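Local coordinates for protein F9 (Vaccinia virus, PDB 6CJ6) that acts in the eleven-protein entry-fusion complex that merges viral and cellular membranes and opens a pore for the virion core to enter the cytoplasm, at residues A[9-12]-A[13-17]; A[62-65]-A[66-70]; A[150-153]-A[154-158]. One frame throughout, in Å; residues are numbered along the deposited sequence.

How the interactions relate
The three contacts lie on three helices, 10-24, 59-74 and 145-158, that pack against one another, and their centres are only about 11 to 12 Å apart. Interaction 1 meets interaction 2 through a probable hydrogen bond between Ser17 OG and Ser69 OG (3.0 Å) and through the Phe14 ring, which lies against Met66 and Ser69. It meets interaction 3 where Tyr11 CE1 touches Val155 CG2 at 3.4 Å. Interactions 2 and 3 join at Met66, whose CE is 3.6 Å from Leu151 CD1. The side chains of the three helices meet in the buried interior of the protein, while small alcohols, at least some probably from the crystallisation liquor, lie beside Ser17, Gln152, Lys156 and Ser157.

Interaction 1 (A[9-12]-A[13-17]); sequences TLYN and LFIDS. With PDO (1,3-propandiol), chain X.
The Tyr11 ring takes Ile15 over one face: Ile15 CB stands 4.2 Å from the centroid of the Tyr11 ring, a CH-pi contact displaced toward the CZ side. The CG1 branch of Ile15 continues past the phenol, bringing Ile15 CD1 to 3.6 Å from Tyr11 OH. One turn apart, the two share a flank of the helix, and with its CG anti to the backbone N (chi1 178°) Tyr11 swings its ring beneath Ile15. Phe14 meets Tyr11 differently, its CD2 lying 3.7 Å from Tyr11 CE1; the two ring planes are inclined at 34°, and the pair is neither a stack nor a T-shape. On another flank, Leu10 CD2 touches Leu13 CD1 at 3.8 Å.

All this takes place in the first turns of helix 10-24, which opens with a capping box. Thr9 is the N-cap residue, and its backbone N gives a nearly straight bond to Asn12 OD1 (2.8 Å, 172° at the hydrogen), while Thr9 OG1 accepts a weak bond from Tyr11 N. A second weak bond runs from Thr9 OG1 to Asn12 OD1. The other end of the Asn12 amide is occupied too, ND2 donating to Leu136 O of strand 133-141, so the amide ties the helix start to that strand.

Regular helical bonds follow, from Phe14 N to Leu10 O, Ile15 N to Tyr11 O and Asp16 N to Asn12 O. Tyr11 OH is hydrogen-bonded to Gln138 O of the same strand, which fixes the far end of the ring. The 1,3-propanediol O3 lies within hydrogen-bonding distance of both Ser17 O and Ser17 OG, and Lys21 NZ also bonds this diol; within the protein, Ser17 OG is bonded to Glu72 OE1 of helix 59-74.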
ATOM      1  N   THR A   9      -4.211  12.247  -1.294  1.00 33.98           N
ATOM      2  CA  THR A   9      -2.802  12.165  -0.943  1.00 28.32           C
ATOM      3  C   THR A   9      -2.078  11.367  -2.019  1.00 31.63           C
ATOM      4  O   THR A   9      -2.679  10.915  -2.999  1.00 27.56           O
ATOM      5  CB  THR A   9      -2.602  11.488   0.418  1.00 29.95           C
ATOM      6  OG1 THR A   9      -2.862  10.085   0.291  1.00 34.25           O
ATOM      7  CG2 THR A   9      -3.533  12.085   1.466  1.00 35.08           C
ATOM      8  N   LEU A  10      -0.769  11.179  -1.823  1.00 34.32           N
ATOM      9  CA  LEU A  10       0.015  10.405  -2.780  1.00 26.48           C
ATOM     10  C   LEU A  10      -0.386   8.936  -2.797  1.00 30.45           C
ATOM     11  O   LEU A  10      -0.270   8.281  -3.839  1.00 28.28           O
ATOM     12  CB  LEU A  10       1.508  10.540  -2.489  1.00 33.55           C
ATOM     13  CG  LEU A  10       2.235  11.655  -3.236  1.00 41.34           C
ATOM     14  CD1 LEU A  10       3.731  11.565  -2.993  1.00 42.07           C
ATOM     15  CD2 LEU A  10       1.922  11.572  -4.718  1.00 35.72           C
ATOM     16  N   TYR A  11      -0.848   8.396  -1.665  1.00 25.83           N
ATOM     17  CA  TYR A  11      -1.260   6.997  -1.655  1.00 23.31           C
ATOM     18  C   TYR A  11      -2.406   6.744  -2.625  1.00 30.79           C
ATOM     19  O   TYR A  11      -2.503   5.651  -3.195  1.00 28.44           O
ATOM     20  CB  TYR A  11      -1.623   6.537  -0.241  1.00 23.43           C
ATOM     21  CG  TYR A  11      -2.106   5.103  -0.198  1.00 25.51           C
ATOM     22  CD1 TYR A  11      -1.218   4.046  -0.345  1.00 31.88           C
ATOM     23  CD2 TYR A  11      -3.454   4.807  -0.033  1.00 25.89           C
ATOM     24  CE1 TYR A  11      -1.656   2.734  -0.321  1.00 29.91           C
ATOM     25  CE2 TYR A  11      -3.901   3.500   0.001  1.00 26.59           C
ATOM     26  CZ  TYR A  11      -2.998   2.468  -0.141  1.00 29.39           C
ATOM     27  OH  TYR A  11      -3.439   1.166  -0.111  1.00 34.08           O
ATOM     28  N   ASN A  12      -3.277   7.738  -2.827  1.00 34.34           N
ATOM     29  CA  ASN A  12      -4.332   7.608  -3.827  1.00 32.59           C
ATOM     30  C   ASN A  12      -3.746   7.340  -5.207  1.00 27.87           C
ATOM     31  O   ASN A  12      -4.201   6.444  -5.926  1.00 25.77           O
ATOM     32  CB  ASN A  12      -5.190   8.871  -3.847  1.00 28.54           C
ATOM     33  CG  ASN A  12      -5.966   9.066  -2.563  1.00 40.40           C
ATOM     34  OD1 ASN A  12      -5.552   9.821  -1.681  1.00 38.89           O
ATOM     35  ND2 ASN A  12      -7.101   8.383  -2.450  1.00 32.63           N
ATOM     36  N   LEU A  13      -2.729   8.112  -5.596  1.00 24.54           N
ATOM     37  CA  LEU A  13      -2.091   7.884  -6.888  1.00 32.70           C
ATOM     38  C   LEU A  13      -1.417   6.519  -6.935  1.00 29.43           C
ATOM     39  O   LEU A  13      -1.472   5.828  -7.960  1.00 34.41           O
ATOM     40  CB  LEU A  13      -1.085   8.997  -7.181  1.00 34.53           C
ATOM     41  CG  LEU A  13      -1.645  10.419  -7.134  1.00 38.40           C
ATOM     42  CD1 LEU A  13      -0.599  11.428  -7.580  1.00 46.37           C
ATOM     43  CD2 LEU A  13      -2.903  10.528  -7.984  1.00 52.15           C
ATOM     44  N   PHE A  14      -0.782   6.109  -5.834  1.00 31.58           N
ATOM     45  CA  PHE A  14      -0.100   4.819  -5.807  1.00 32.13           C
ATOM     46  C   PHE A  14      -1.088   3.672  -5.954  1.00 31.71           C
ATOM     47  O   PHE A  14      -0.905   2.780  -6.792  1.00 31.75           O
ATOM     48  CB  PHE A  14       0.705   4.675  -4.513  1.00 29.82           C
ATOM     49  CG  PHE A  14       1.125   3.259  -4.211  1.00 29.94           C
ATOM     50  CD1 PHE A  14       2.262   2.719  -4.788  1.00 28.49           C
ATOM     51  CD2 PHE A  14       0.378   2.469  -3.348  1.00 32.21           C
ATOM     52  CE1 PHE A  14       2.647   1.417  -4.513  1.00 26.33           C
ATOM     53  CE2 PHE A  14       0.755   1.169  -3.072  1.00 27.35           C
ATOM     54  CZ  PHE A  14       1.893   0.641  -3.655  1.00 29.61           C
ATOM     55  N   ILE A  15      -2.145   3.670  -5.140  1.00 30.59           N
ATOM     56  CA  ILE A  15      -3.047   2.525  -5.132  1.00 29.89           C
ATOM     57  C   ILE A  15      -3.803   2.420  -6.451  1.00 27.40           C
ATOM     58  O   ILE A  15      -4.046   1.317  -6.952  1.00 32.44           O
ATOM     59  CB  ILE A  15      -3.971   2.541  -3.899  1.00 29.59           C
ATOM     60  CG1 ILE A  15      -4.646   1.177  -3.730  1.00 37.87           C
ATOM     61  CG2 ILE A  15      -5.009   3.649  -3.997  1.00 27.90           C
ATOM     62  CD1 ILE A  15      -3.663   0.034  -3.558  1.00 28.06           C
ATOM     63  N   ASP A  16      -4.167   3.558  -7.047  1.00 30.21           N
ATOM     64  CA  ASP A  16      -4.830   3.525  -8.346  1.00 34.44           C
ATOM     65  C   ASP A  16      -3.931   2.894  -9.398  1.00 37.02           C
ATOM     66  O   ASP A  16      -4.393   2.103 -10.228  1.00 38.02           O
ATOM     67  CB  ASP A  16      -5.243   4.937  -8.760  1.00 37.77           C
ATOM     68  CG  ASP A  16      -6.377   5.482  -7.916  1.00 38.79           C
ATOM     69  OD1 ASP A  16      -6.971   4.695  -7.150  1.00 44.23           O
ATOM     70  OD2 ASP A  16      -6.671   6.692  -8.014  1.00 34.56           O
ATOM     71  N   SER A  17      -2.637   3.227  -9.370  1.00 40.43           N
ATOM     72  CA  SER A  17      -1.672   2.568 -10.243  1.00 36.54           C
ATOM     73  C   SER A  17      -1.546   1.090  -9.903  1.00 37.80           C
ATOM     74  O   SER A  17      -1.525   0.235 -10.797  1.00 41.13           O
ATOM     75  CB  SER A  17      -0.311   3.251 -10.108  1.00 38.75           C
ATOM     76  OG  SER A  17       0.714   2.461 -10.689  1.00 44.04           O
TER
HETATM   77  C1  PDO X 220      -1.192   4.694 -13.521  1.00 54.51           C
HETATM   78  O1  PDO X 220      -1.926   4.891 -12.307  1.00 55.19           O
HETATM   79  C2  PDO X 220      -0.240   3.516 -13.354  1.00 46.02           C
HETATM   80  C3  PDO X 220      -0.906   2.212 -13.774  1.00 51.15           C
HETATM   81  O3  PDO X 220      -0.046   1.112 -13.454  1.00 53.88           O

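Interaction 2 (A[62-65]-A[66-70]); sequences SFTL and MVESF
Met66 SD lies 4.8 Å from the centroid of the Phe63 ring, a Met-aromatic contact one turn apart within helix 59-74. The sulfur approaches obliquely, 27° off the ring normal, and its nearest ring atom is Phe63 CD1. Bends at chi2 and chi3 of Met66 leave SD beside Phe63 and turn CE toward helix 145-158. On another side of the helix, Leu65 and Glu68 run side by side, pointing the same way, with Glu68 OE2 3.4 Å from Leu65 CD2; the methyl Thr64 CG2 lies 3.8 Å from Glu68 OE2.

Behind these side chains the helical bonds set the spacing: Met66 N to Ser62 O, Val67 N to Phe63 O and Glu68 N to Thr64 O. Farther out, Phe63 packs on Leu103 and Cys107 of helix 102-113, and Met66 reaches Ile154 of helix 145-158. Thr64 OG1 bonds back to Arg60 O.

Leu65 O carries two bonds from one residue. Ser69 N donates at 3.0 Å to Leu65 O and Ser69 OG at 2.9 Å, the two donors arriving from opposite faces of the carbonyl plane.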
ATOM      1  N   SER A  62       3.536  -9.419  -6.173  1.00 33.55           N
ATOM      2  CA  SER A  62       2.917  -8.283  -5.502  1.00 32.53           C
ATOM      3  C   SER A  62       3.930  -7.162  -5.310  1.00 26.77           C
ATOM      4  O   SER A  62       3.720  -6.031  -5.760  1.00 27.90           O
ATOM      5  CB  SER A  62       2.339  -8.729  -4.157  1.00 34.67           C
ATOM      6  OG  SER A  62       1.362  -9.740  -4.323  1.00 30.07           O
ATOM      7  N   PHE A  63       5.058  -7.475  -4.668  1.00 28.10           N
ATOM      8  CA  PHE A  63       6.079  -6.465  -4.411  1.00 31.87           C
ATOM      9  C   PHE A  63       6.638  -5.865  -5.696  1.00 25.58           C
ATOM     10  O   PHE A  63       7.037  -4.698  -5.709  1.00 26.92           O
ATOM     11  CB  PHE A  63       7.198  -7.055  -3.554  1.00 26.76           C
ATOM     12  CG  PHE A  63       6.942  -6.959  -2.078  1.00 32.21           C
ATOM     13  CD1 PHE A  63       7.135  -5.761  -1.408  1.00 25.22           C
ATOM     14  CD2 PHE A  63       6.517  -8.064  -1.360  1.00 29.66           C
ATOM     15  CE1 PHE A  63       6.907  -5.668  -0.050  1.00 20.28           C
ATOM     16  CE2 PHE A  63       6.284  -7.975  -0.001  1.00 29.21           C
ATOM     17  CZ  PHE A  63       6.479  -6.772   0.654  1.00 26.86           C
ATOM     18  N   THR A  64       6.675  -6.636  -6.785  1.00 32.40           N
ATOM     19  CA  THR A  64       7.193  -6.102  -8.042  1.00 35.15           C
ATOM     20  C   THR A  64       6.306  -4.982  -8.575  1.00 28.97           C
ATOM     21  O   THR A  64       6.785  -3.872  -8.838  1.00 38.52           O
ATOM     22  CB  THR A  64       7.360  -7.222  -9.072  1.00 32.66           C
ATOM     23  OG1 THR A  64       8.354  -8.145  -8.614  1.00 30.51           O
ATOM     24  CG2 THR A  64       7.799  -6.651 -10.406  1.00 33.17           C
ATOM     25  N   LEU A  65       5.006  -5.249  -8.737  1.00 28.44           N
ATOM     26  CA  LEU A  65       4.080  -4.195  -9.143  1.00 35.03           C
ATOM     27  C   LEU A  65       3.925  -3.145  -8.050  1.00 33.97           C
ATOM     28  O   LEU A  65       3.678  -1.970  -8.347  1.00 28.02           O
ATOM     29  CB  LEU A  65       2.719  -4.799  -9.483  1.00 36.25           C
ATOM     30  CG  LEU A  65       2.679  -5.872 -10.572  1.00 42.36           C
ATOM     31  CD1 LEU A  65       1.305  -6.520 -10.629  1.00 48.05           C
ATOM     32  CD2 LEU A  65       3.046  -5.280 -11.919  1.00 44.58           C
ATOM     33  N   MET A  66       4.054  -3.559  -6.789  1.00 30.58           N
ATOM     34  CA  MET A  66       4.061  -2.618  -5.676  1.00 29.47           C
ATOM     35  C   MET A  66       5.209  -1.627  -5.810  1.00 31.81           C
ATOM     36  O   MET A  66       5.049  -0.436  -5.524  1.00 27.27           O
ATOM     37  CB  MET A  66       4.194  -3.412  -4.379  1.00 30.03           C
ATOM     38  CG  MET A  66       4.016  -2.658  -3.096  1.00 33.03           C
ATOM     39  SD  MET A  66       3.282  -3.771  -1.879  1.00 36.47           S
ATOM     40  CE  MET A  66       1.576  -3.296  -2.065  1.00 32.65           C
ATOM     41  N   VAL A  67       6.374  -2.098  -6.254  1.00 26.62           N
ATOM     42  CA  VAL A  67       7.527  -1.212  -6.385  1.00 29.91           C
ATOM     43  C   VAL A  67       7.438  -0.374  -7.657  1.00 34.33           C
ATOM     44  O   VAL A  67       7.794   0.811  -7.655  1.00 32.03           O
ATOM     45  CB  VAL A  67       8.839  -2.012  -6.282  1.00 33.97           C
ATOM     46  CG1 VAL A  67      10.012  -1.193  -6.791  1.00 33.28           C
ATOM     47  CG2 VAL A  67       9.079  -2.423  -4.841  1.00 31.75           C
ATOM     48  N   GLU A  68       6.963  -0.967  -8.759  1.00 34.57           N
ATOM     49  CA  GLU A  68       6.747  -0.196  -9.981  1.00 32.60           C
ATOM     50  C   GLU A  68       5.874   1.018  -9.703  1.00 37.63           C
ATOM     51  O   GLU A  68       6.201   2.141 -10.103  1.00 36.74           O
ATOM     52  CB  GLU A  68       6.089  -1.062 -11.057  1.00 30.70           C
ATOM     53  CG  GLU A  68       6.895  -2.252 -11.543  1.00 38.98           C
ATOM     54  CD  GLU A  68       6.246  -2.936 -12.739  1.00 42.51           C
ATOM     55  OE1 GLU A  68       5.857  -2.228 -13.693  1.00 50.60           O
ATOM     56  OE2 GLU A  68       6.114  -4.178 -12.723  1.00 45.34           O
ATOM     57  N   SER A  69       4.755   0.805  -9.003  1.00 34.78           N
ATOM     58  CA  SER A  69       3.839   1.901  -8.715  1.00 28.21           C
ATOM     59  C   SER A  69       4.493   2.946  -7.819  1.00 28.09           C
ATOM     60  O   SER A  69       4.303   4.151  -8.020  1.00 30.04           O
ATOM     61  CB  SER A  69       2.561   1.358  -8.069  1.00 33.10           C
ATOM     62  OG  SER A  69       1.953   0.362  -8.877  1.00 32.53           O
ATOM     63  N   PHE A  70       5.271   2.504  -6.828  1.00 27.03           N
ATOM     64  CA  PHE A  70       5.937   3.443  -5.931  1.00 31.20           C
ATOM     65  C   PHE A  70       6.890   4.350  -6.694  1.00 32.53           C
ATOM     66  O   PHE A  70       6.864   5.575  -6.533  1.00 36.35           O
ATOM     67  CB  PHE A  70       6.681   2.684  -4.832  1.00 30.89           C
ATOM     68  CG  PHE A  70       7.467   3.572  -3.906  1.00 32.41           C
ATOM     69  CD1 PHE A  70       6.837   4.257  -2.880  1.00 35.30           C
ATOM     70  CD2 PHE A  70       8.838   3.719  -4.061  1.00 35.50           C
ATOM     71  CE1 PHE A  70       7.559   5.075  -2.027  1.00 37.04           C
ATOM     72  CE2 PHE A  70       9.566   4.534  -3.211  1.00 35.32           C
ATOM     73  CZ  PHE A  70       8.927   5.214  -2.193  1.00 32.13           C
TER

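Interaction 3 (A[150-153]-A[154-158]); sequences GLQT and IVKSL. With PDO (1,3-propandiol), chain Z; MOH (methanol), chain B; EDO (1,2-ethanediol), chain N.
Val155 N donates to Leu151 O at 2.7 Å, the shortest of the bonds between the two segments; those from Ile154 N to Gly150 O and from Lys156 N to Gln152 O complete the set, the last one nearly straight at 175°. This is the closing part of helix 145-158, tied to helix 102-113 by the Cys107-Cys149 disulfide just before Gly150, and Thr153 OG1 bonds one turn back to Cys149 O. Near the helix end Ile154 O is gripped twice, by Leu158 N at 2.9 Å and by Ser157 N at 3.3 Å.

Among the side chains, Gln152 and Lys156 lie alongside each other and point the same way, their aliphatic parts meeting where Gln152 CG is 4.0 Å from Lys156 CD. Their polar ends converge on one residue outside the helix: Lys156 NZ forms a salt bridge with Asp123 OD2, and Gln152 OE1 accepts a hydrogen bond from Asp123 N. The Lys156 chain bends at chi3 (74°) on its way to that carboxylate, and NZ also gives a weak bond to an ethanediol. Ser157 OG and 1,3-propanediol O1 are hydrogen-bonded at 2.9 Å, and either could be the donor.

On the apolar flank Leu151 CG and Val155 CG2 are 4.3 Å apart; Ile154 CG1 is 3.3 Å from Gly150 O.

The helix is packed on several sides: Leu158 touches Phe14 of helix 10-24 and Ile74 of helix 59-74, Ile154 and Ser157 touch Ile89 of helix 79-89, and Gln152 and Val155 rest on Leu122 and Ile124 of strand 119-127, the strand that supplies Asp123.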
ATOM      1  N   GLY A 150       3.968  -4.930   3.112  1.00 23.01           N
ATOM      2  CA  GLY A 150       4.511  -3.934   2.205  1.00 27.79           C
ATOM      3  C   GLY A 150       3.536  -2.806   1.939  1.00 22.62           C
ATOM      4  O   GLY A 150       3.912  -1.631   1.948  1.00 24.23           O
ATOM      5  N   LEU A 151       2.268  -3.144   1.706  1.00 24.84           N
ATOM      6  CA  LEU A 151       1.258  -2.111   1.503  1.00 25.43           C
ATOM      7  C   LEU A 151       1.106  -1.244   2.748  1.00 23.60           C
ATOM      8  O   LEU A 151       0.958  -0.020   2.649  1.00 24.99           O
ATOM      9  CB  LEU A 151      -0.072  -2.761   1.122  1.00 25.55           C
ATOM     10  CG  LEU A 151      -1.188  -1.833   0.649  1.00 28.84           C
ATOM     11  CD1 LEU A 151      -0.745  -1.040  -0.567  1.00 37.07           C
ATOM     12  CD2 LEU A 151      -2.445  -2.630   0.339  1.00 38.76           C
ATOM     13  N   GLN A 152       1.157  -1.861   3.932  1.00 24.16           N
ATOM     14  CA  GLN A 152       1.018  -1.107   5.174  1.00 25.35           C
ATOM     15  C   GLN A 152       2.123  -0.069   5.315  1.00 25.63           C
ATOM     16  O   GLN A 152       1.854   1.105   5.599  1.00 22.15           O
ATOM     17  CB  GLN A 152       1.018  -2.057   6.374  1.00 24.85           C
ATOM     18  CG  GLN A 152       1.440  -1.375   7.670  1.00 31.18           C
ATOM     19  CD  GLN A 152       1.189  -2.220   8.899  1.00 28.95           C
ATOM     20  OE1 GLN A 152       0.134  -2.837   9.039  1.00 29.94           O
ATOM     21  NE2 GLN A 152       2.160  -2.250   9.800  1.00 28.81           N
ATOM     22  N   THR A 153       3.378  -0.488   5.127  1.00 23.40           N
ATOM     23  CA  THR A 153       4.491   0.452   5.192  1.00 23.07           C
ATOM     24  C   THR A 153       4.295   1.600   4.210  1.00 21.65           C
ATOM     25  O   THR A 153       4.559   2.762   4.536  1.00 23.55           O
ATOM     26  CB  THR A 153       5.802  -0.280   4.905  1.00 24.42           C
ATOM     27  OG1 THR A 153       5.858  -1.485   5.679  1.00 27.58           O
ATOM     28  CG2 THR A 153       7.001   0.598   5.262  1.00 17.52           C
ATOM     29  N   ILE A 154       3.809   1.291   3.007  1.00 24.11           N
ATOM     30  CA  ILE A 154       3.583   2.319   1.996  1.00 22.98           C
ATOM     31  C   ILE A 154       2.415   3.225   2.381  1.00 24.06           C
ATOM     32  O   ILE A 154       2.470   4.445   2.175  1.00 24.19           O
ATOM     33  CB  ILE A 154       3.407   1.670   0.611  1.00 25.28           C
ATOM     34  CG1 ILE A 154       4.733   1.059   0.148  1.00 22.73           C
ATOM     35  CG2 ILE A 154       2.881   2.676  -0.402  1.00 17.00           C
ATOM     36  CD1 ILE A 154       4.664   0.404  -1.204  1.00 24.82           C
ATOM     37  N   VAL A 155       1.340   2.655   2.940  1.00 24.13           N
ATOM     38  CA  VAL A 155       0.225   3.480   3.411  1.00 22.93           C
ATOM     39  C   VAL A 155       0.717   4.505   4.423  1.00 24.71           C
ATOM     40  O   VAL A 155       0.547   5.714   4.247  1.00 26.17           O
ATOM     41  CB  VAL A 155      -0.898   2.612   4.008  1.00 26.38           C
ATOM     42  CG1 VAL A 155      -1.883   3.491   4.771  1.00 33.35           C
ATOM     43  CG2 VAL A 155      -1.626   1.838   2.931  1.00 28.00           C
ATOM     44  N   LYS A 156       1.357   4.028   5.492  1.00 22.80           N
ATOM     45  CA  LYS A 156       1.738   4.890   6.602  1.00 28.16           C
ATOM     46  C   LYS A 156       2.737   5.973   6.211  1.00 34.75           C
ATOM     47  O   LYS A 156       3.007   6.862   7.025  1.00 37.39           O
ATOM     48  CB  LYS A 156       2.268   4.036   7.756  1.00 27.31           C
ATOM     49  CG  LYS A 156       1.304   2.934   8.180  1.00 35.06           C
ATOM     50  CD  LYS A 156       1.807   2.179   9.395  1.00 34.44           C
ATOM     51  CE  LYS A 156       1.646   3.010  10.648  1.00 35.26           C
ATOM     52  NZ  LYS A 156       2.264   2.355  11.834  1.00 46.35           N
ATOM     53  N   SER A 157       3.283   5.932   4.995  1.00 34.69           N
ATOM     54  CA  SER A 157       4.204   6.955   4.517  1.00 26.44           C
ATOM     55  C   SER A 157       3.565   7.856   3.467  1.00 29.02           C
ATOM     56  O   SER A 157       3.529   9.076   3.640  1.00 33.34           O
ATOM     57  CB  SER A 157       5.488   6.311   3.979  1.00 33.90           C
ATOM     58  OG  SER A 157       6.420   7.302   3.584  1.00 39.95           O
ATOM     59  N   LEU A 158       3.049   7.282   2.376  1.00 26.31           N
ATOM     60  CA  LEU A 158       2.436   8.090   1.328  1.00 28.97           C
ATOM     61  C   LEU A 158       1.158   8.780   1.791  1.00 33.03           C
ATOM     62  O   LEU A 158       0.738   9.760   1.165  1.00 33.31           O
ATOM     63  CB  LEU A 158       2.136   7.235   0.094  1.00 25.96           C
ATOM     64  CG  LEU A 158       3.293   6.596  -0.674  1.00 35.50           C
ATOM     65  CD1 LEU A 158       2.769   5.938  -1.932  1.00 23.09           C
ATOM     66  CD2 LEU A 158       4.349   7.615  -1.027  1.00 28.40           C
TER
HETATM   67  C1  PDO Z 222       8.144   7.667   7.077  1.00 60.16           C
HETATM   68  O1  PDO Z 222       8.445   7.715   5.677  1.00 56.98           O
HETATM   69  C2  PDO Z 222       8.551   6.310   7.638  1.00 55.65           C
HETATM   70  C3  PDO Z 222       9.017   6.435   9.083  1.00 59.07           C
HETATM   71  O3  PDO Z 222       9.988   5.420   9.362  1.00 66.93           O
HETATM   72  C   MOH B 239       0.690  -4.163  12.086  1.00 40.48           C
HETATM   73  O   MOH B 239       0.133  -5.055  11.142  1.00 42.00           O
HETATM   74  C1  EDO N 210       2.007   5.869  13.261  1.00 52.53           C
HETATM   75  O1  EDO N 210       2.947   5.218  12.398  1.00 46.36           O
HETATM   76  C2  EDO N 210       1.287   4.825  14.105  1.00 46.66           C
HETATM   77  O2  EDO N 210      -0.028   5.294  14.425  1.00 43.07           O